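Local coordinates for TCP pilus virulence regulatory protein (Vibrio cholerae, PDB 4MLO), which probably activates transcription of virulence genes as an AraC-family DNA-binding regulator, with palmitoleic acid held between its N-terminal cupin-like part and its helical DNA-binding part, at residues Y224-S227 against L228-T231; W186-A189 against D190-G193; E233-I236 against K237-A240; S140-F143 against L144-F148. One frame throughout, in Å; residues are numbered along the deposited sequence.

Interaction 1. Residues Y224-S227 against L228-T231; sequences YSIS and LMKT. With PAM (palmitoleic acid), chain E.
With CG turned beside the backbone N (chi1 -74°) and the rest of the chain extended, Lys230 runs alongside Ile226, both pointing the same way, and carries its ammonium group clear of the helix to the head of the bound palmitoleic acid. Lys230 CE lies 4.0 Å from Ile226 CG2, and Lys230 NZ donates to O1 of the fatty acid over 2.7 Å. The same nitrogen also bonds to Asn10, while Tyr12 and Lys31 complete the grip on the carboxylate. One turn of backbone ties the pair together, Lys230 N to Ile226 O at 2.9 Å. On another side of the helix Leu228 CD1 meets the Tyr224 ring at a slant, 3.9 Å from Tyr224 CE1. Met229 bends at chi3 (-91°) and folds back over the preceding turn, bringing CE to 3.4 Å from Ser225 O. Thr231 OG1 donates to Leu228 O at 2.8 Å where the helix runs out. Two lysines and a tyrosine gathered on one carboxylate would favour its anionic form, and anchoring one of them at the end of helix 213-230 links the fatty acid directly to the helical part of the regulator.

Interaction 2. Residues W186-A189 against D190-G193; sequences WRWA and DICG
Asp190 OD1 is gripped twice by Arg187, once by its backbone N at 3.0 Å and once by its side-chain NE at 3.1 Å. The two donors come to different sides of the oxygen: the backbone N-H uses the anti lone pair, whereas NE arrives on the syn side, 34° out of the carboxylate plane. Arg187 NH2 completes a side-on salt bridge to Asp190 OD2 at 3.0 Å, a nearly straight bond (176°) that lies in the guanidinium plane. A bend at chi3 (-54°) turns the end of the arginine so that NE and NH2 face the carboxylate together, one to each oxygen. With both carboxylate oxygens engaged, rotation of the acid is restrained, and the bidentate ion pair probably favours its charged form. Asp190 OD2 also has a long, weak ion pair with Arg184.

Asp190 CB lies at the edge of the Trp186 ring, near its plane, 3.9 Å from Trp186 CE3; Ile191 CD1 is as close to CE3 but approaches the ring obliquely. Trp186 NE1 bonds to Asp181 O. Further along the helix, the Cys192 sulfur sits obliquely beside Trp188, Cys192 SG 4.0 Å from Trp188 CE3, while Arg199 makes a cation-pi contact with that indole. Arg187 is the N-cap, and Asp190, three residues on, accepts its N-H as in one half of a capping box. This starts helix 188-195, which with helix 199-207 is consistent with the first helix-turn-helix of an AraC-type DNA-binding domain.

Interaction 3. Residues E233-I236 against K237-A240; sequences EFKI and KQIA
The chain enters extended at Glu233, passes through the N-cap residue Lys235 and closes its first helical turn with Ile239 N bonded to Lys235 O at 2.9 Å, followed by Ala240 N to Ile236 O at 3.0 Å. This is the start of helix 236-242, which with helix 248-259 forms the helix-turn-helix of the AraC family.

Ile239 points back toward the incoming chain and lies against the backbone of 233-235. Its CG1 packs 4.1 Å from Glu233 CB, and its CD1 reaches over the carbonyl of Lys235, 3.5 Å from Lys235 O. Ile236 packs on Phe251 and Pro263, and Ala240 also meets Phe251, so the apolar face of the short helix looks onto helix 248-259 while Ile239 additionally touches helix 213-230.

The exposed side is polar. Gln238 has CG anti to the backbone N (chi1 -176°) and an extended chain beyond it, which brings the amide beside the middle of the extended Lys235 chain, Gln238 NE2 4.0 Å from Lys235 CD. The carboxylate of Glu233 stands near the same amide with its plane perpendicular to it, Glu233 OE1 and Gln238 NE2 being 3.8 Å apart, a polar neighbour and not a bonded partner. Lysine and glutamine are instead joined at their ends by one water, which accepts from Lys235 NZ and from Gln238 NE2, each at 2.8 Å.

Interaction 4. Residues S140-F143 against L144-F148; sequences SDEF and LKVFF
Phe143 and Phe147, one helical turn apart, lie side by side and point the same way, each with CG anti to its backbone N (chi1 near 180° in both). The closest contact is not between the rings: Phe143 CE1 lies 4.1 Å from Phe147 CB, which approaches the Phe143 ring obliquely. Their backbones are joined on the same turn by Phe147 N to Phe143 O at 2.8 Å.

Leu144 takes another face of the helix and drapes over the carbonyl of the N-cap residue, with CG 3.4 Å from Ser140 O. Lys145 is bent at chi3 (-71°) and folds back over the first turn, bringing CE to 3.5 Å from Asp141 O. Its ammonium group stays near the carboxylate of Glu142 without a salt bridge, Lys145 NZ and Glu142 OE2 being 4.3 Å apart, a weak electrostatic attraction at most. Glu142 also touches Val146, its OE1 3.7 Å from Val146 CG2, and reaches Tyr97 through a weak hydrogen bond.

The turn is closed at its start by a capping bond, Phe143 N to Ser140 OG at 2.9 Å, which satisfies an N-H that has no earlier helical carbonyl to meet. So begins helix 141-159 of the cupin-like region: Phe143 and Phe147 lean on Val126 of helix 121-131, Phe143 also stacks on Tyr139, Leu144 faces Phe90 of helix 88-93, and Lys145 and Val146 touch Tyr97 of helix 95-98.

Interactions 1 and 3 belong together: their centres are 9 Å apart, and Ile239 of 237-240 packs on Met229 and Ser225 of helix 213-230. Interactions 2 and 4 are the farthest apart of the four, 39 Å between centres. Interactions 1, 2 and 3 are all partly buried, 1 with the most buried residues and nearest the centre of the chain, and it is the one that reaches the ligand. Interaction 4 is a surface contact in the cupin-like region. Interactions 2, 3 and 4 all sit at helix starts but differ in chemistry: a bidentate ion pair in 2, a water bridge in 3 and a serine cap in 4.

Interaction 1. Residues Y224-S227 against L228-T231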
loop_
_atom_site.group_PDB
_atom_site.type_symbol
_atom_site.label_atom_id
_atom_site.label_comp_id
_atom_site.label_asym_id
_atom_site.label_seq_id
_atom_site.Cartn_x
_atom_site.Cartn_y
_atom_site.Cartn_z
ATOM N N TYR A 224 -2.848 -9.023 -5.570
ATOM C CA TYR A 224 -4.124 -9.451 -6.128
ATOM C C TYR A 224 -4.775 -10.530 -5.264
ATOM O O TYR A 224 -5.979 -10.461 -4.963
ATOM C CB TYR A 224 -3.885 -9.909 -7.575
ATOM C CG TYR A 224 -5.107 -10.192 -8.407
ATOM C CD1 TYR A 224 -5.701 -11.416 -8.393
ATOM C CD2 TYR A 224 -5.578 -9.243 -9.314
ATOM C CE1 TYR A 224 -6.815 -11.699 -9.192
ATOM C CE2 TYR A 224 -6.701 -9.524 -10.110
ATOM C CZ TYR A 224 -7.314 -10.760 -10.008
ATOM O OH TYR A 224 -8.422 -11.096 -10.788
ATOM N N SER A 225 -3.991 -11.513 -4.806
ATOM C CA SER A 225 -4.553 -12.568 -3.958
ATOM C C SER A 225 -5.089 -11.996 -2.640
ATOM O O SER A 225 -6.089 -12.494 -2.101
ATOM C CB SER A 225 -3.503 -13.658 -3.692
ATOM O OG SER A 225 -2.514 -13.320 -2.722
ATOM N N ILE A 226 -4.387 -11.016 -2.085
ATOM C CA ILE A 226 -4.825 -10.368 -0.853
ATOM C C ILE A 226 -6.154 -9.679 -1.097
ATOM O O ILE A 226 -7.104 -9.833 -0.334
ATOM C CB ILE A 226 -3.733 -9.408 -0.346
ATOM C CG1 ILE A 226 -2.599 -10.228 0.248
ATOM C CG2 ILE A 226 -4.264 -8.488 0.715
ATOM C CD1 ILE A 226 -1.337 -9.437 0.434
ATOM N N SER A 227 -6.261 -8.955 -2.222
ATOM C CA SER A 227 -7.533 -8.344 -2.592
ATOM C C SER A 227 -8.648 -9.368 -2.697
ATOM O O SER A 227 -9.765 -9.106 -2.236
ATOM C CB SER A 227 -7.387 -7.593 -3.912
ATOM O OG SER A 227 -6.565 -6.462 -3.746
ATOM N N LEU A 228 -8.383 -10.541 -3.295
ATOM C CA LEU A 228 -9.417 -11.571 -3.385
ATOM C C LEU A 228 -9.820 -12.067 -2.012
ATOM O O LEU A 228 -11.015 -12.279 -1.739
ATOM C CB LEU A 228 -8.943 -12.751 -4.214
ATOM C CG LEU A 228 -8.715 -12.588 -5.689
ATOM C CD1 LEU A 228 -8.046 -13.829 -6.156
ATOM C CD2 LEU A 228 -10.054 -12.413 -6.394
ATOM N N MET A 229 -8.849 -12.283 -1.134
ATOM C CA MET A 229 -9.204 -12.732 0.202
ATOM C C MET A 229 -10.007 -11.680 0.951
ATOM O O MET A 229 -10.892 -12.020 1.746
ATOM C CB MET A 229 -7.936 -13.119 0.968
ATOM C CG MET A 229 -7.338 -14.385 0.361
ATOM S SD MET A 229 -5.910 -15.040 1.259
ATOM C CE MET A 229 -4.555 -14.223 0.428
ATOM N N LYS A 230 -9.715 -10.405 0.727
ATOM C CA LYS A 230 -10.489 -9.362 1.392
ATOM C C LYS A 230 -11.926 -9.305 0.908
ATOM O O LYS A 230 -12.772 -8.749 1.622
ATOM C CB LYS A 230 -9.815 -8.002 1.198
ATOM C CG LYS A 230 -8.569 -7.798 2.032
ATOM C CD LYS A 230 -7.981 -6.417 1.763
ATOM C CE LYS A 230 -6.823 -6.167 2.661
ATOM N NZ LYS A 230 -6.465 -4.718 2.618
ATOM N N THR A 231 -12.237 -9.849 -0.264
ATOM C CA THR A 231 -13.624 -9.904 -0.712
ATOM C C THR A 231 -14.361 -11.138 -0.200
ATOM O O THR A 231 -15.536 -11.312 -0.529
ATOM C CB THR A 231 -13.732 -9.881 -2.242
ATOM O OG1 THR A 231 -13.284 -11.127 -2.789
ATOM C CG2 THR A 231 -12.950 -8.719 -2.860
HETATM C C1 PAM E . -3.398 -5.128 3.475
HETATM O O1 PAM E . -4.357 -4.937 4.272
HETATM O O2 PAM E . -3.390 -4.618 2.330
HETATM C C2 PAM E . -2.241 -6.002 3.872
HETATM C C3 PAM E . -0.903 -5.248 3.813
HETATM C C4 PAM E . -0.942 -4.057 4.767
HETATM C C5 PAM E . 0.380 -3.299 4.817
HETATM C C6 PAM E . 0.255 -2.028 5.656
HETATM C C7 PAM E . -0.088 -2.309 7.119
HETATM C C8 PAM E . 1.073 -2.978 7.834
HETATM C C9 PAM E . 0.735 -3.339 9.277
HETATM C C10 PAM E . -0.042 -4.371 9.624
HETATM C C11 PAM E . -0.711 -5.274 8.600
HETATM C C12 PAM E . -0.883 -6.713 9.087
HETATM C C13 PAM E . -1.216 -7.584 7.873
HETATM C C14 PAM E . -0.981 -9.069 8.060
HETATM C C15 PAM E . 0.463 -9.383 8.431
HETATM C C16 PAM E . 0.856 -10.784 8.034
#

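Interaction 2. Residues W186-A189 against D190-G193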
loop_
_atom_site.group_PDB
_atom_site.type_symbol
_atom_site.label_atom_id
_atom_site.label_comp_id
_atom_site.label_asym_id
_atom_site.label_seq_id
_atom_site.Cartn_x
_atom_site.Cartn_y
_atom_site.Cartn_z
ATOM N N TRP A 186 3.560 -12.940 -18.558
ATOM C CA TRP A 186 4.291 -11.707 -18.838
ATOM C C TRP A 186 5.796 -11.947 -18.886
ATOM O O TRP A 186 6.372 -12.629 -18.037
ATOM C CB TRP A 186 4.022 -10.646 -17.770
ATOM C CG TRP A 186 2.630 -10.155 -17.707
ATOM C CD1 TRP A 186 1.717 -10.452 -16.751
ATOM C CD2 TRP A 186 1.997 -9.268 -18.617
ATOM N NE1 TRP A 186 0.528 -9.781 -17.001
ATOM C CE2 TRP A 186 0.675 -9.049 -18.141
ATOM C CE3 TRP A 186 2.395 -8.645 -19.805
ATOM C CZ2 TRP A 186 -0.229 -8.239 -18.795
ATOM C CZ3 TRP A 186 1.498 -7.828 -20.437
ATOM C CH2 TRP A 186 0.194 -7.638 -19.932
ATOM N N ARG A 187 6.422 -11.347 -19.894
ATOM C CA ARG A 187 7.866 -11.284 -20.075
ATOM C C ARG A 187 8.235 -9.831 -20.391
ATOM O O ARG A 187 7.390 -9.029 -20.785
ATOM C CB ARG A 187 8.288 -12.169 -21.266
ATOM C CG ARG A 187 7.848 -13.622 -21.228
ATOM C CD ARG A 187 7.755 -14.217 -22.667
ATOM N NE ARG A 187 6.910 -13.421 -23.581
ATOM C CZ ARG A 187 6.706 -13.710 -24.869
ATOM N NH1 ARG A 187 7.262 -14.785 -25.404
ATOM N NH2 ARG A 187 5.936 -12.936 -25.624
ATOM N N TRP A 188 9.521 -9.489 -20.258
ATOM C CA TRP A 188 9.916 -8.106 -20.458
ATOM C C TRP A 188 9.531 -7.617 -21.840
ATOM O O TRP A 188 9.194 -6.444 -21.997
ATOM C CB TRP A 188 11.426 -7.953 -20.242
ATOM C CG TRP A 188 11.821 -7.235 -19.019
ATOM C CD1 TRP A 188 12.624 -7.714 -18.009
ATOM C CD2 TRP A 188 11.535 -5.877 -18.689
ATOM N NE1 TRP A 188 12.847 -6.737 -17.092
ATOM C CE2 TRP A 188 12.179 -5.601 -17.463
ATOM C CE3 TRP A 188 10.810 -4.860 -19.304
ATOM C CZ2 TRP A 188 12.102 -4.366 -16.846
ATOM C CZ3 TRP A 188 10.732 -3.634 -18.701
ATOM C CH2 TRP A 188 11.397 -3.377 -17.470
ATOM N N ALA A 189 9.597 -8.494 -22.856
ATOM C CA ALA A 189 9.329 -8.040 -24.206
ATOM C C ALA A 189 7.894 -7.586 -24.335
ATOM O O ALA A 189 7.597 -6.649 -25.094
ATOM C CB ALA A 189 9.619 -9.137 -25.235
ATOM N N ASP A 190 6.975 -8.246 -23.624
ATOM C CA ASP A 190 5.572 -7.842 -23.674
ATOM C C ASP A 190 5.380 -6.446 -23.115
ATOM O O ASP A 190 4.558 -5.674 -23.608
ATOM C CB ASP A 190 4.711 -8.819 -22.879
ATOM C CG ASP A 190 4.815 -10.207 -23.357
ATOM O OD1 ASP A 190 5.113 -11.096 -22.530
ATOM O OD2 ASP A 190 4.553 -10.454 -24.546
ATOM N N ILE A 191 6.098 -6.116 -22.038
ATOM C CA ILE A 191 5.972 -4.794 -21.456
ATOM C C ILE A 191 6.501 -3.741 -22.408
ATOM O O ILE A 191 5.890 -2.665 -22.574
ATOM C CB ILE A 191 6.711 -4.750 -20.101
ATOM C CG1 ILE A 191 6.257 -5.894 -19.177
ATOM C CG2 ILE A 191 6.589 -3.397 -19.424
ATOM C CD1 ILE A 191 4.827 -5.846 -18.735
ATOM N N CYS A 192 7.658 -4.008 -23.031
ATOM C CA CYS A 192 8.232 -3.026 -23.940
ATOM C C CYS A 192 7.331 -2.854 -25.148
ATOM O O CYS A 192 7.124 -1.723 -25.628
ATOM C CB CYS A 192 9.619 -3.437 -24.401
ATOM S SG CYS A 192 10.822 -3.464 -23.051
ATOM N N GLY A 193 6.795 -3.976 -25.630
ATOM C CA GLY A 193 5.912 -3.948 -26.799
ATOM C C GLY A 193 4.611 -3.229 -26.511
ATOM O O GLY A 193 4.156 -2.399 -27.319
#

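Interaction 3. Residues E233-I236 against K237-A240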
loop_
_atom_site.group_PDB
_atom_site.type_symbol
_atom_site.label_atom_id
_atom_site.label_comp_id
_atom_site.label_asym_id
_atom_site.label_seq_id
_atom_site.Cartn_x
_atom_site.Cartn_y
_atom_site.Cartn_z
ATOM N N GLU A 233 -13.161 -14.492 -0.598
ATOM C CA GLU A 233 -12.709 -15.761 -1.147
ATOM C C GLU A 233 -11.853 -16.485 -0.109
ATOM O O GLU A 233 -11.015 -15.870 0.564
ATOM C CB GLU A 233 -11.892 -15.550 -2.436
ATOM C CG GLU A 233 -12.560 -14.766 -3.532
ATOM C CD GLU A 233 -13.714 -15.514 -4.206
ATOM O OE1 GLU A 233 -13.821 -16.753 -4.044
ATOM O OE2 GLU A 233 -14.508 -14.848 -4.912
ATOM N N PHE A 234 -12.067 -17.798 0.022
ATOM C CA PHE A 234 -11.342 -18.618 0.991
ATOM C C PHE A 234 -10.742 -19.901 0.425
ATOM O O PHE A 234 -9.940 -20.545 1.119
ATOM C CB PHE A 234 -12.279 -18.990 2.157
ATOM C CG PHE A 234 -13.471 -19.793 1.725
ATOM C CD1 PHE A 234 -14.687 -19.157 1.418
ATOM C CD2 PHE A 234 -13.394 -21.165 1.612
ATOM C CE1 PHE A 234 -15.774 -19.883 1.029
ATOM C CE2 PHE A 234 -14.495 -21.921 1.193
ATOM C CZ PHE A 234 -15.683 -21.279 0.912
ATOM N N LYS A 235 -11.062 -20.288 -0.807
ATOM C CA LYS A 235 -10.573 -21.536 -1.364
ATOM C C LYS A 235 -9.149 -21.300 -1.862
ATOM O O LYS A 235 -8.932 -20.614 -2.873
ATOM C CB LYS A 235 -11.487 -22.029 -2.487
ATOM C CG LYS A 235 -12.895 -22.379 -2.020
ATOM C CD LYS A 235 -13.797 -22.805 -3.205
ATOM C CE LYS A 235 -15.239 -23.053 -2.746
ATOM N NZ LYS A 235 -16.185 -23.130 -3.889
ATOM N N ILE A 236 -8.174 -21.812 -1.118
ATOM C CA ILE A 236 -6.785 -21.452 -1.380
ATOM C C ILE A 236 -6.391 -21.809 -2.797
ATOM O O ILE A 236 -5.644 -21.064 -3.445
ATOM C CB ILE A 236 -5.843 -22.135 -0.369
ATOM C CG1 ILE A 236 -6.072 -21.626 1.062
ATOM C CG2 ILE A 236 -4.411 -21.896 -0.760
ATOM C CD1 ILE A 236 -5.773 -20.169 1.273
ATOM N N LYS A 237 -6.817 -22.972 -3.275
ATOM C CA LYS A 237 -6.428 -23.388 -4.620
ATOM C C LYS A 237 -7.015 -22.447 -5.660
ATOM O O LYS A 237 -6.305 -21.987 -6.565
ATOM C CB LYS A 237 -6.848 -24.839 -4.865
ATOM C CG LYS A 237 -6.288 -25.441 -6.184
ATOM C CD LYS A 237 -6.802 -26.861 -6.354
ATOM C CE LYS A 237 -6.223 -27.530 -7.568
ATOM N NZ LYS A 237 -6.695 -28.937 -7.693
ATOM N N GLN A 238 -8.288 -22.100 -5.526
ATOM C CA GLN A 238 -8.870 -21.152 -6.468
ATOM C C GLN A 238 -8.158 -19.803 -6.433
ATOM O O GLN A 238 -7.924 -19.177 -7.474
ATOM C CB GLN A 238 -10.349 -20.988 -6.182
ATOM C CG GLN A 238 -11.069 -20.088 -7.165
ATOM C CD GLN A 238 -12.563 -20.268 -7.115
ATOM O OE1 GLN A 238 -13.194 -20.664 -8.102
ATOM N NE2 GLN A 238 -13.138 -20.010 -5.967
ATOM N N ILE A 239 -7.801 -19.329 -5.238
ATOM C CA ILE A 239 -7.123 -18.044 -5.108
ATOM C C ILE A 239 -5.798 -18.090 -5.858
ATOM O O ILE A 239 -5.431 -17.157 -6.579
ATOM C CB ILE A 239 -6.933 -17.707 -3.615
ATOM C CG1 ILE A 239 -8.281 -17.428 -2.960
ATOM C CG2 ILE A 239 -5.983 -16.517 -3.397
ATOM C CD1 ILE A 239 -8.266 -17.514 -1.417
ATOM N N ALA A 240 -5.048 -19.168 -5.665
ATOM C CA ALA A 240 -3.727 -19.284 -6.290
ATOM C C ALA A 240 -3.852 -19.195 -7.802
ATOM O O ALA A 240 -3.077 -18.489 -8.448
ATOM C CB ALA A 240 -3.081 -20.594 -5.910
HETATM O O HOH W 1 -15.743 -20.901 -5.455
#

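Interaction 4. Residues S140-F143 against L144-F148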
loop_
_atom_site.group_PDB
_atom_site.type_symbol
_atom_site.label_atom_id
_atom_site.label_comp_id
_atom_site.label_asym_id
_atom_site.label_seq_id
_atom_site.Cartn_x
_atom_site.Cartn_y
_atom_site.Cartn_z
ATOM N N SER A 140 -19.439 14.523 4.202
ATOM C CA SER A 140 -19.750 14.799 2.817
ATOM C C SER A 140 -18.558 14.462 1.930
ATOM O O SER A 140 -17.417 14.357 2.390
ATOM C CB SER A 140 -20.102 16.269 2.636
ATOM O OG SER A 140 -18.957 17.069 2.848
ATOM N N ASP A 141 -18.840 14.305 0.632
ATOM C CA ASP A 141 -17.772 14.136 -0.344
ATOM C C ASP A 141 -16.823 15.329 -0.325
ATOM O O ASP A 141 -15.601 15.159 -0.398
ATOM C CB ASP A 141 -18.366 13.944 -1.738
ATOM C CG ASP A 141 -19.113 12.618 -1.889
ATOM O OD1 ASP A 141 -20.044 12.557 -2.718
ATOM O OD2 ASP A 141 -18.769 11.638 -1.195
ATOM N N GLU A 142 -17.368 16.542 -0.199
ATOM C CA GLU A 142 -16.541 17.742 -0.133
ATOM C C GLU A 142 -15.630 17.714 1.089
ATOM O O GLU A 142 -14.430 17.998 0.990
ATOM C CB GLU A 142 -17.428 18.990 -0.114
ATOM C CG GLU A 142 -16.667 20.314 -0.201
ATOM C CD GLU A 142 -16.051 20.543 -1.570
ATOM O OE1 GLU A 142 -15.060 21.307 -1.675
ATOM O OE2 GLU A 142 -16.565 19.958 -2.546
ATOM N N PHE A 143 -16.177 17.364 2.253
ATOM C CA PHE A 143 -15.340 17.293 3.443
ATOM C C PHE A 143 -14.177 16.334 3.228
ATOM O O PHE A 143 -13.035 16.631 3.604
ATOM C CB PHE A 143 -16.170 16.851 4.645
ATOM C CG PHE A 143 -15.375 16.686 5.908
ATOM C CD1 PHE A 143 -14.572 15.585 6.101
ATOM C CD2 PHE A 143 -15.456 17.633 6.914
ATOM C CE1 PHE A 143 -13.841 15.430 7.282
ATOM C CE2 PHE A 143 -14.734 17.498 8.077
ATOM C CZ PHE A 143 -13.918 16.385 8.263
ATOM N N LEU A 144 -14.451 15.169 2.648
ATOM C CA LEU A 144 -13.410 14.148 2.532
ATOM C C LEU A 144 -12.358 14.563 1.530
ATOM O O LEU A 144 -11.158 14.368 1.767
ATOM C CB LEU A 144 -14.021 12.805 2.145
ATOM C CG LEU A 144 -14.938 12.209 3.210
ATOM C CD1 LEU A 144 -15.789 11.116 2.608
ATOM C CD2 LEU A 144 -14.118 11.671 4.374
ATOM N N LYS A 145 -12.778 15.162 0.409
ATOM C CA LYS A 145 -11.793 15.608 -0.572
ATOM C C LYS A 145 -10.905 16.707 0.005
ATOM O O LYS A 145 -9.678 16.696 -0.190
ATOM C CB LYS A 145 -12.494 16.079 -1.847
ATOM C CG LYS A 145 -13.120 14.933 -2.652
ATOM C CD LYS A 145 -13.766 15.395 -3.962
ATOM C CE LYS A 145 -15.030 16.187 -3.696
ATOM N NZ LYS A 145 -15.759 16.488 -4.945
ATOM N N VAL A 146 -11.500 17.654 0.743
ATOM C CA VAL A 146 -10.713 18.732 1.336
ATOM C C VAL A 146 -9.794 18.181 2.414
ATOM O O VAL A 146 -8.617 18.563 2.500
ATOM C CB VAL A 146 -11.643 19.831 1.893
ATOM C CG1 VAL A 146 -10.850 20.874 2.672
ATOM C CG2 VAL A 146 -12.397 20.499 0.749
ATOM N N PHE A 147 -10.310 17.285 3.259
ATOM C CA PHE A 147 -9.491 16.718 4.333
ATOM C C PHE A 147 -8.272 15.983 3.775
ATOM O O PHE A 147 -7.128 16.244 4.184
ATOM C CB PHE A 147 -10.326 15.773 5.191
ATOM C CG PHE A 147 -9.543 15.130 6.298
ATOM C CD1 PHE A 147 -9.414 15.761 7.514
ATOM C CD2 PHE A 147 -8.898 13.926 6.108
ATOM C CE1 PHE A 147 -8.684 15.190 8.532
ATOM C CE2 PHE A 147 -8.166 13.359 7.120
ATOM C CZ PHE A 147 -8.064 14.003 8.334
ATOM N N PHE A 148 -8.492 15.080 2.814
ATOM C CA PHE A 148 -7.409 14.239 2.311
ATOM C C PHE A 148 -6.459 14.990 1.381
ATOM O O PHE A 148 -5.251 14.732 1.413
ATOM C CB PHE A 148 -7.983 13.004 1.635
ATOM C CG PHE A 148 -8.338 11.921 2.603
ATOM C CD1 PHE A 148 -7.360 11.052 3.063
ATOM C CD2 PHE A 148 -9.629 11.797 3.086
ATOM C CE1 PHE A 148 -7.679 10.031 3.972
ATOM C CE2 PHE A 148 -9.958 10.784 4.005
ATOM C CZ PHE A 148 -8.986 9.909 4.445
#